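Local coordinates for protein glucose-6-phosphate dehydrogenase (Trypanosoma cruzi, PDB 5AQ1) that catalyses the NADP-dependent oxidation of glucose 6-phosphate to 6-phosphogluconolactone, the entry step of the oxidative pentose phosphate pathway, at residues L193-Q196 / L197-L200; A166-K169 / P170-W174; L485-A488 / A489-G493. All coordinates share one frame; numbering follows the deposited sequence.

Contact 1: residues L193-Q196 / L197-L200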
loop_
_atom_site.group_PDB
_atom_site.type_symbol
_atom_site.label_atom_id
_atom_site.label_comp_id
_atom_site.label_asym_id
_atom_site.label_seq_id
_atom_site.Cartn_x
_atom_site.Cartn_y
_atom_site.Cartn_z
ATOM N N LEU B 193 -30.676 -12.058 30.342
ATOM C CA LEU B 193 -29.915 -13.191 30.871
ATOM C C LEU B 193 -28.582 -12.755 31.481
ATOM O O LEU B 193 -28.215 -13.208 32.566
ATOM C CB LEU B 193 -29.667 -14.230 29.769
ATOM C CG LEU B 193 -30.198 -15.641 30.028
ATOM C CD1 LEU B 193 -31.719 -15.642 30.070
ATOM C CD2 LEU B 193 -29.690 -16.591 28.952
ATOM N N SER B 194 -27.863 -11.877 30.783
ATOM C CA SER B 194 -26.595 -11.339 31.288
ATOM C C SER B 194 -26.785 -10.510 32.563
ATOM O O SER B 194 -25.966 -10.580 33.479
ATOM C CB SER B 194 -25.898 -10.497 30.214
ATOM O OG SER B 194 -25.419 -11.317 29.162
ATOM N N ASN B 195 -27.867 -9.738 32.618
ATOM C CA ASN B 195 -28.187 -8.944 33.802
ATOM C C ASN B 195 -28.517 -9.789 35.034
ATOM O O ASN B 195 -28.311 -9.338 36.160
ATOM C CB ASN B 195 -29.339 -7.972 33.512
ATOM C CG ASN B 195 -28.928 -6.830 32.593
ATOM O OD1 ASN B 195 -27.752 -6.470 32.512
ATOM N ND2 ASN B 195 -29.902 -6.250 31.900
ATOM N N GLN B 196 -29.025 -11.003 34.828
ATOM C CA GLN B 196 -29.316 -11.909 35.943
ATOM C C GLN B 196 -28.037 -12.529 36.482
ATOM O O GLN B 196 -27.967 -12.901 37.652
ATOM C CB GLN B 196 -30.268 -13.030 35.529
ATOM C CG GLN B 196 -31.452 -12.584 34.688
ATOM C CD GLN B 196 -32.760 -13.187 35.141
ATOM O OE1 GLN B 196 -33.112 -13.117 36.323
ATOM N NE2 GLN B 196 -33.499 -13.780 34.206
ATOM N N LEU B 197 -27.036 -12.646 35.616
ATOM C CA LEU B 197 -25.753 -13.227 35.981
ATOM C C LEU B 197 -24.846 -12.208 36.675
ATOM O O LEU B 197 -23.998 -12.579 37.487
ATOM C CB LEU B 197 -25.056 -13.764 34.727
ATOM C CG LEU B 197 -24.293 -15.071 34.907
ATOM C CD1 LEU B 197 -25.266 -16.223 35.112
ATOM C CD2 LEU B 197 -23.404 -15.335 33.703
ATOM N N LYS B 198 -25.040 -10.932 36.350
ATOM C CA LYS B 198 -24.201 -9.827 36.850
ATOM C C LYS B 198 -23.936 -9.856 38.373
ATOM O O LYS B 198 -22.780 -9.817 38.791
ATOM C CB LYS B 198 -24.808 -8.471 36.443
ATOM C CG LYS B 198 -23.891 -7.590 35.605
ATOM C CD LYS B 198 -24.662 -6.449 34.946
ATOM C CE LYS B 198 -23.799 -5.649 33.977
ATOM N NZ LYS B 198 -23.526 -6.378 32.705
ATOM N N PRO B 199 -24.996 -9.926 39.202
ATOM C CA PRO B 199 -24.775 -9.953 40.654
ATOM C C PRO B 199 -24.287 -11.296 41.225
ATOM O O PRO B 199 -23.857 -11.340 42.377
ATOM C CB PRO B 199 -26.160 -9.622 41.219
ATOM C CG PRO B 199 -27.107 -10.134 40.193
ATOM C CD PRO B 199 -26.433 -9.912 38.869
ATOM N N LEU B 200 -24.356 -12.370 40.437
ATOM C CA LEU B 200 -23.981 -13.711 40.902
ATOM C C LEU B 200 -22.492 -14.013 40.716
ATOM O O LEU B 200 -21.873 -14.641 41.576
ATOM C CB LEU B 200 -24.802 -14.773 40.166
ATOM C CG LEU B 200 -26.319 -14.571 40.129
ATOM C CD1 LEU B 200 -26.967 -15.693 39.335
ATOM C CD2 LEU B 200 -26.907 -14.495 41.530
#
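N195 and K198, three residues apart at the C-terminal end of helix 187-197, run their side chains next to each other in the same direction. The amide oxygen N195 OD1 lies 3.9 Å from K198 CD, so it meets the lysine's aliphatic stem; the chain is extended through chi2 and chi3, and the bend at its last torsion (chi4 74°) leaves K198 NZ 4.2 Å from N195 OD1, too far for a hydrogen bond. L200 sets its CG beside the backbone N (chi1 -50°), and both CG and CD1 come to 3.4 Å from Q196 O. P199 lays its CD 3.3 Å from N195 O. The backbone evidence agrees with a helix running out. S194 O receives weak bonds from both L197 N (3.2 Å) and K198 N (3.0 Å), while L197 N also bonds weakly to L193 O. Outside the turn, L197 packs on F155 and C159 of helix 155-165, and L200 on C159 and R160, joining two helices of the coenzyme-binding domain. Since P199 has no N-H, its ring carbon occupies the place where N195 O would meet an i+4 donor, which is consistent with the regular helix ending here.

Contact 2: residues A166-K169 / P170-W174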
loop_
_atom_site.group_PDB
_atom_site.type_symbol
_atom_site.label_atom_id
_atom_site.label_comp_id
_atom_site.label_asym_id
_atom_site.label_seq_id
_atom_site.Cartn_x
_atom_site.Cartn_y
_atom_site.Cartn_z
ATOM N N ALA B 166 -22.204 -22.621 47.046
ATOM C CA ALA B 166 -21.121 -23.519 46.623
ATOM C C ALA B 166 -19.882 -22.788 46.096
ATOM O O ALA B 166 -19.140 -23.327 45.273
ATOM C CB ALA B 166 -21.641 -24.506 45.586
ATOM N N MET B 167 -19.647 -21.575 46.587
ATOM C CA MET B 167 -18.476 -20.799 46.195
ATOM C C MET B 167 -17.338 -21.020 47.180
ATOM O O MET B 167 -17.544 -21.071 48.395
ATOM C CB MET B 167 -18.805 -19.305 46.144
ATOM C CG MET B 167 -19.866 -18.925 45.126
ATOM S SD MET B 167 -19.307 -19.100 43.421
ATOM C CE MET B 167 -18.285 -17.641 43.247
ATOM N N GLN B 168 -16.135 -21.178 46.640
ATOM C CA GLN B 168 -14.924 -21.091 47.432
ATOM C C GLN B 168 -14.698 -19.618 47.731
ATOM O O GLN B 168 -14.999 -18.758 46.901
ATOM C CB GLN B 168 -13.735 -21.645 46.643
ATOM C CG GLN B 168 -12.449 -21.788 47.439
ATOM C CD GLN B 168 -12.522 -22.907 48.459
ATOM O OE1 GLN B 168 -13.082 -22.739 49.539
ATOM N NE2 GLN B 168 -11.951 -24.058 48.118
ATOM N N LYS B 169 -14.183 -19.327 48.919
ATOM C CA LYS B 169 -13.764 -17.962 49.243
ATOM C C LYS B 169 -12.479 -17.650 48.471
ATOM O O LYS B 169 -11.642 -18.534 48.298
ATOM C CB LYS B 169 -13.593 -17.748 50.750
ATOM C CG LYS B 169 -13.053 -18.942 51.518
ATOM C CD LYS B 169 -14.092 -19.622 52.408
ATOM C CE LYS B 169 -14.762 -18.738 53.427
ATOM N NZ LYS B 169 -13.821 -17.853 54.157
ATOM N N PRO B 170 -12.325 -16.400 47.983
ATOM C CA PRO B 170 -11.198 -16.054 47.099
ATOM C C PRO B 170 -9.819 -16.434 47.640
ATOM O O PRO B 170 -8.918 -16.735 46.857
ATOM C CB PRO B 170 -11.309 -14.529 46.965
ATOM C CG PRO B 170 -12.739 -14.224 47.230
ATOM C CD PRO B 170 -13.183 -15.230 48.253
ATOM N N GLU B 171 -9.666 -16.437 48.962
ATOM C CA GLU B 171 -8.371 -16.712 49.592
ATOM C C GLU B 171 -7.976 -18.180 49.420
ATOM O O GLU B 171 -6.791 -18.502 49.358
ATOM C CB GLU B 171 -8.366 -16.357 51.095
ATOM C CG GLU B 171 -9.244 -15.181 51.529
ATOM C CD GLU B 171 -10.537 -15.614 52.235
ATOM O OE1 GLU B 171 -10.589 -16.727 52.822
ATOM O OE2 GLU B 171 -11.506 -14.825 52.233
ATOM N N LEU B 172 -8.976 -19.056 49.337
ATOM C CA LEU B 172 -8.753 -20.496 49.267
ATOM C C LEU B 172 -8.817 -21.094 47.854
ATOM O O LEU B 172 -8.641 -22.303 47.690
ATOM C CB LEU B 172 -9.761 -21.209 50.174
ATOM C CG LEU B 172 -9.681 -20.864 51.664
ATOM C CD1 LEU B 172 -10.700 -21.689 52.429
ATOM C CD2 LEU B 172 -8.286 -21.101 52.222
ATOM N N GLY B 173 -9.064 -20.264 46.842
ATOM C CA GLY B 173 -9.097 -20.731 45.452
ATOM C C GLY B 173 -10.085 -19.964 44.602
ATOM O O GLY B 173 -10.888 -19.191 45.121
ATOM N N TRP B 174 -10.026 -20.182 43.291
ATOM C CA TRP B 174 -10.934 -19.511 42.358
ATOM C C TRP B 174 -12.153 -20.365 42.026
ATOM O O TRP B 174 -12.166 -21.572 42.264
ATOM C CB TRP B 174 -10.221 -19.072 41.063
ATOM C CG TRP B 174 -9.293 -20.079 40.408
ATOM C CD1 TRP B 174 -7.929 -20.028 40.386
ATOM C CD2 TRP B 174 -9.661 -21.251 39.655
ATOM N NE1 TRP B 174 -7.424 -21.095 39.680
ATOM C CE2 TRP B 174 -8.463 -21.861 39.222
ATOM C CE3 TRP B 174 -10.881 -21.848 39.314
ATOM C CZ2 TRP B 174 -8.450 -23.046 38.471
ATOM C CZ3 TRP B 174 -10.866 -23.023 38.562
ATOM C CH2 TRP B 174 -9.657 -23.606 38.152
#
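K169 and L172 close a beta turn in the connection that carries the chain from helix 155-165 to strand 175-179 of the parallel, Rossmann-like sheet of the coenzyme-binding domain. The polar evidence starts with the backbone: L172 N donates to K169 O at 2.9 Å with an N-H...O angle of 147°, and the donor sits above the carbonyl plane, 42° out of it. P170 and E171, at the turn's two central positions, have backbone angles close to those of a type I turn. The charged evidence is weaker. K169 NZ and E171 OE1 form a long salt bridge of 3.7 Å, and K169 reaches it by folding back, with bends at chi2, chi3 and chi4.

Van der Waals contacts centre on L172. K169 lies alongside it, and K169 CG meets L172 CD1 at 3.7 Å. Q168 crosses L172 at about a right angle; with CG anti to the backbone N (chi1 -172°) and the chain bent at chi2, Q168 lays its amide carbon CD 3.7 Å from L172 CB. The amide's polar end is engaged elsewhere: Q168 NE2 donates to G142 O, just ahead of strand 143-148, and L172 shares a backbone hydrogen bond with the same glycine. The turn is thereby joined to the entrance of a neighbouring strand. G173 continues with a positive phi, a conformation suited to glycine, and its backbone N lies 3.8 Å from Q168 CG.

Contact 3: residues L485-A488 / A489-G493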
loop_
_atom_site.group_PDB
_atom_site.type_symbol
_atom_site.label_atom_id
_atom_site.label_comp_id
_atom_site.label_asym_id
_atom_site.label_seq_id
_atom_site.Cartn_x
_atom_site.Cartn_y
_atom_site.Cartn_z
ATOM N N LEU B 485 -37.061 -20.772 0.957
ATOM C CA LEU B 485 -37.097 -21.587 -0.247
ATOM C C LEU B 485 -36.835 -23.051 0.064
ATOM O O LEU B 485 -36.023 -23.366 0.931
ATOM C CB LEU B 485 -36.056 -21.087 -1.240
ATOM C CG LEU B 485 -36.302 -19.667 -1.739
ATOM C CD1 LEU B 485 -35.008 -19.109 -2.267
ATOM C CD2 LEU B 485 -37.384 -19.640 -2.818
ATOM N N PRO B 486 -37.521 -23.955 -0.651
ATOM C CA PRO B 486 -37.275 -25.374 -0.460
ATOM C C PRO B 486 -36.015 -25.842 -1.183
ATOM O O PRO B 486 -35.617 -25.251 -2.183
ATOM C CB PRO B 486 -38.517 -26.022 -1.067
ATOM C CG PRO B 486 -38.924 -25.086 -2.147
ATOM C CD PRO B 486 -38.582 -23.711 -1.647
ATOM N N TYR B 487 -35.392 -26.887 -0.645
ATOM C CA TYR B 487 -34.297 -27.587 -1.309
ATOM C C TYR B 487 -34.263 -29.033 -0.823
ATOM O O TYR B 487 -34.506 -29.304 0.351
ATOM C CB TYR B 487 -32.957 -26.892 -1.053
ATOM C CG TYR B 487 -32.471 -26.926 0.382
ATOM C CD1 TYR B 487 -32.970 -26.035 1.328
ATOM C CD2 TYR B 487 -31.489 -27.830 0.784
ATOM C CE1 TYR B 487 -32.519 -26.054 2.637
ATOM C CE2 TYR B 487 -31.029 -27.853 2.092
ATOM C CZ TYR B 487 -31.548 -26.963 3.014
ATOM O OH TYR B 487 -31.104 -26.987 4.319
ATOM N N ALA B 488 -33.983 -29.963 -1.730
ATOM C CA ALA B 488 -33.964 -31.376 -1.373
ATOM C C ALA B 488 -32.759 -31.660 -0.494
ATOM O O ALA B 488 -31.662 -31.166 -0.759
ATOM C CB ALA B 488 -33.922 -32.242 -2.619
ATOM N N ALA B 489 -32.966 -32.443 0.560
ATOM C CA ALA B 489 -31.861 -32.883 1.405
ATOM C C ALA B 489 -30.829 -33.599 0.541
ATOM O O ALA B 489 -31.185 -34.358 -0.362
ATOM C CB ALA B 489 -32.360 -33.800 2.509
ATOM N N GLY B 490 -29.553 -33.325 0.796
ATOM C CA GLY B 490 -28.471 -33.898 0.003
ATOM C C GLY B 490 -28.076 -33.055 -1.195
ATOM O O GLY B 490 -26.995 -33.246 -1.748
ATOM N N SER B 491 -28.943 -32.127 -1.604
ATOM C CA SER B 491 -28.618 -31.178 -2.670
ATOM C C SER B 491 -27.665 -30.097 -2.152
ATOM O O SER B 491 -27.323 -30.076 -0.971
ATOM C CB SER B 491 -29.896 -30.533 -3.217
ATOM O OG SER B 491 -30.447 -29.615 -2.287
ATOM N N CYS B 492 -27.254 -29.194 -3.038
ATOM C CA CYS B 492 -26.366 -28.091 -2.671
ATOM C C CYS B 492 -27.112 -26.890 -2.075
ATOM O O CYS B 492 -26.489 -25.882 -1.736
ATOM C CB CYS B 492 -25.557 -27.637 -3.893
ATOM S SG CYS B 492 -24.528 -28.929 -4.632
ATOM N N GLY B 493 -28.435 -26.997 -1.938
ATOM C CA GLY B 493 -29.259 -25.900 -1.435
ATOM C C GLY B 493 -30.102 -25.301 -2.543
ATOM O O GLY B 493 -30.066 -25.782 -3.676
#
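S491 directs two donors at one acceptor, A488 O: its backbone N at 3.0 Å, with an N-H...O angle of 153°, and its hydroxyl OG at 2.5 Å, a separation whose shortness carries no weight at this resolution. The first bond closes a type II beta turn from A488 to S491, and the donor stands 38° out of the carbonyl plane. G490 takes the third position with a positive phi, as this turn type favours. S491 CB-OG is turned between its own backbone N and carbonyl carbon (chi1 72°), which places OG within reach of A488 O. The same OG accepts a weak bond from G493 N at 3.3 Å, giving a weak ST turn.

Packing follows around Y487. S491 OG lies at the edge of its ring, in plane, 3.7 Å from CD2, whereas G493 comes in obliquely, its CA 3.7 Å from CD2 and its carbonyl C 3.6 Å from Y487 CB. Farther out, Y487 OH is hydrogen-bonded to T343 OG1 and K367 O. Since K367 is a residue of the glucose 6-phosphate pocket, the bond from Y487 OH to its backbone O makes Y487 a plausible second-shell link between the end of strand 484-488 and the substrate site.

Overall arrangement
From the N terminus, contact 2 comes first, turning the chain between helix 155-165 and strand 175-179. Contact 1 follows where helix 187-197 ends and the chain heads for strand 206-208, and contact 3 comes much later, between strand 484-488, outermost in the mixed sheet within this chain, and helix 495-504. All three are local closures in series; none nests or crosses. Contacts 1 and 2 share the coenzyme-binding domain, their centres about 19 Å apart and nearest atoms about 5 Å, without touching; helix 155-165 runs into the loop of one and packs against the other. Contact 3 belongs to the C-terminal domain, its centre about 52 Å from that of contact 2.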